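Local structure of cleavage and polyadenylation specificity factor 100 KD subunit (Methanosarcina mazei, 2XR1) at residues Val445-Gly449 with Met450-Ala454. The protein probably terminates archaeal transcription by cutting nascent RNA as it leaves RNA polymerase, acting as a dimeric zinc-dependent nuclease of the metallo-beta-lactamase superfamily. Numbering follows the deposited sequence.
Sequences VYLDG and MIWEA
Leu-447 meets the indole of Trp-452 with one methyl: its CD1 lies 3.9 Å from Trp-452 CE3, on the six-membered ring, and approaches obliquely. The indole reaches back to the strand because Trp-452 CG stands anti to the backbone N (chi1 -178°). Ile-451 meets the same leucine nearer its backbone, more loosely, with CG2 4.4 Å from Leu-447 CB. The other branch of Ile-451 runs back over the turn, where CD1 comes to 3.7 Å from the carbonyl O of Asp-448. Leu-447 and Ile-451 thus build one apolar patch, continued by Leu-508 of strand 506-509, which both touch, and by helix 423-436, while the indole also touches Pro-488 of the neighbouring strand 486-489 and the Met-450 side chain touches Leu-278 and Asp-282 of helix 270-290.

The chain turns from strand 445-448 into helix 451-460 through Gly-449 and Met-450, both with positive phi. Met-450 is the N-cap residue, and its carbonyl O accepts the bond from Ala-454 N at 2.9 Å that begins the helix. Asp-448 OD1 takes a weak, bent bond from Gly-449 N (2.7 Å, 121° at the hydrogen). Its OD2 forms a salt bridge to Arg-495, its strongest partner, and a hydrogen bond with the hydroxyl of Tyr-522, while Asp-490 OD1 bonds the Met-450 amide and, weakly, that of Gly-449.

This is a strand-to-helix turn at the end of an inner strand of the six-stranded parallel sheet in the beta-CASP region. Its chemistry is divided: apolar side chains join strand to helix, whereas the turn's amides face carboxylates. Asp-448 OD1 and Asp-490 OD1 lie close together, so the amides and Arg-495 probably offset the concentrated negative charge.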
loop_
_atom_site.group_PDB
_atom_site.type_symbol
_atom_site.label_atom_id
_atom_site.label_comp_id
_atom_site.label_asym_id
_atom_site.label_seq_id
_atom_site.Cartn_x
_atom_site.Cartn_y
_atom_site.Cartn_z
ATOM N N VAL B 445 30.378 -16.629 36.746
ATOM C CA VAL B 445 29.336 -16.405 35.760
ATOM C C VAL B 445 30.001 -15.894 34.488
ATOM O O VAL B 445 30.325 -14.712 34.390
ATOM C CB VAL B 445 28.332 -15.386 36.276
ATOM C CG1 VAL B 445 27.241 -15.131 35.249
ATOM C CG2 VAL B 445 27.768 -15.871 37.594
ATOM N N TYR B 446 30.239 -16.799 33.537
ATOM C CA TYR B 446 30.890 -16.438 32.275
ATOM C C TYR B 446 29.882 -15.743 31.372
ATOM O O TYR B 446 28.702 -16.056 31.417
ATOM C CB TYR B 446 31.482 -17.656 31.577
ATOM C CG TYR B 446 32.508 -18.373 32.404
ATOM C CD1 TYR B 446 33.816 -17.947 32.442
ATOM C CD2 TYR B 446 32.170 -19.487 33.163
ATOM C CE1 TYR B 446 34.790 -18.628 33.230
ATOM C CE2 TYR B 446 33.120 -20.162 33.949
ATOM C CZ TYR B 446 34.418 -19.729 33.968
ATOM O OH TYR B 446 35.349 -20.385 34.737
ATOM N N LEU B 447 30.372 -14.782 30.588
ATOM C CA LEU B 447 29.566 -13.922 29.732
ATOM C C LEU B 447 30.175 -13.893 28.332
ATOM O O LEU B 447 31.274 -13.394 28.155
ATOM C CB LEU B 447 29.576 -12.514 30.286
ATOM C CG LEU B 447 29.125 -12.315 31.723
ATOM C CD1 LEU B 447 29.125 -10.836 32.043
ATOM C CD2 LEU B 447 27.737 -12.907 31.987
ATOM N N ASP B 448 29.486 -14.440 27.329
ATOM C CA ASP B 448 30.113 -14.628 26.004
ATOM C C ASP B 448 29.278 -13.989 24.896
ATOM O O ASP B 448 28.086 -13.838 25.021
ATOM C CB ASP B 448 30.351 -16.120 25.740
ATOM C CG ASP B 448 31.398 -16.384 24.648
ATOM O OD1 ASP B 448 31.871 -15.423 23.978
ATOM O OD2 ASP B 448 31.738 -17.570 24.436
ATOM N N GLY B 449 29.934 -13.553 23.833
ATOM C CA GLY B 449 29.251 -12.973 22.677
ATOM C C GLY B 449 28.694 -11.552 22.773
ATOM O O GLY B 449 27.548 -11.310 22.346
ATOM N N MET B 450 29.512 -10.624 23.259
ATOM C CA MET B 450 29.187 -9.178 23.318
ATOM C C MET B 450 28.293 -8.719 24.481
ATOM O O MET B 450 27.977 -7.527 24.596
ATOM C CB MET B 450 28.621 -8.627 21.995
ATOM C CG MET B 450 29.389 -8.975 20.734
ATOM S SD MET B 450 31.036 -8.325 20.689
ATOM C CE MET B 450 30.829 -7.068 19.395
ATOM N N ILE B 451 27.934 -9.631 25.372
ATOM C CA ILE B 451 27.147 -9.263 26.535
ATOM C C ILE B 451 27.846 -8.205 27.342
ATOM O O ILE B 451 27.239 -7.193 27.717
ATOM C CB ILE B 451 26.865 -10.461 27.439
ATOM C CG1 ILE B 451 25.856 -11.377 26.758
ATOM C CG2 ILE B 451 26.324 -10.005 28.778
ATOM C CD1 ILE B 451 25.665 -12.643 27.500
ATOM N N TRP B 452 29.121 -8.442 27.617
ATOM C CA TRP B 452 29.899 -7.563 28.472
ATOM C C TRP B 452 30.080 -6.147 27.901
ATOM O O TRP B 452 29.891 -5.152 28.590
ATOM C CB TRP B 452 31.263 -8.184 28.699
ATOM C CG TRP B 452 32.126 -7.393 29.604
ATOM C CD1 TRP B 452 33.296 -6.814 29.300
ATOM C CD2 TRP B 452 31.846 -7.074 30.970
ATOM N NE1 TRP B 452 33.795 -6.171 30.394
ATOM C CE2 TRP B 452 32.915 -6.300 31.435
ATOM C CE3 TRP B 452 30.778 -7.364 31.843
ATOM C CZ2 TRP B 452 32.984 -5.813 32.749
ATOM C CZ3 TRP B 452 30.831 -6.880 33.144
ATOM C CH2 TRP B 452 31.938 -6.107 33.586
ATOM N N GLU B 453 30.480 -6.054 26.644
ATOM C CA GLU B 453 30.538 -4.772 25.952
ATOM C C GLU B 453 29.169 -4.075 25.929
ATOM O O GLU B 453 29.087 -2.841 26.089
ATOM C CB GLU B 453 31.072 -4.988 24.541
ATOM C CG GLU B 453 31.195 -3.741 23.663
ATOM C CD GLU B 453 31.979 -2.618 24.286
ATOM O OE1 GLU B 453 33.135 -2.858 24.771
ATOM O OE2 GLU B 453 31.427 -1.497 24.269
ATOM N N ALA B 454 28.092 -4.852 25.769
ATOM C CA ALA B 454 26.723 -4.290 25.818
ATOM C C ALA B 454 26.424 -3.712 27.188
ATOM O O ALA B 454 25.726 -2.712 27.318
ATOM C CB ALA B 454 25.716 -5.312 25.471
#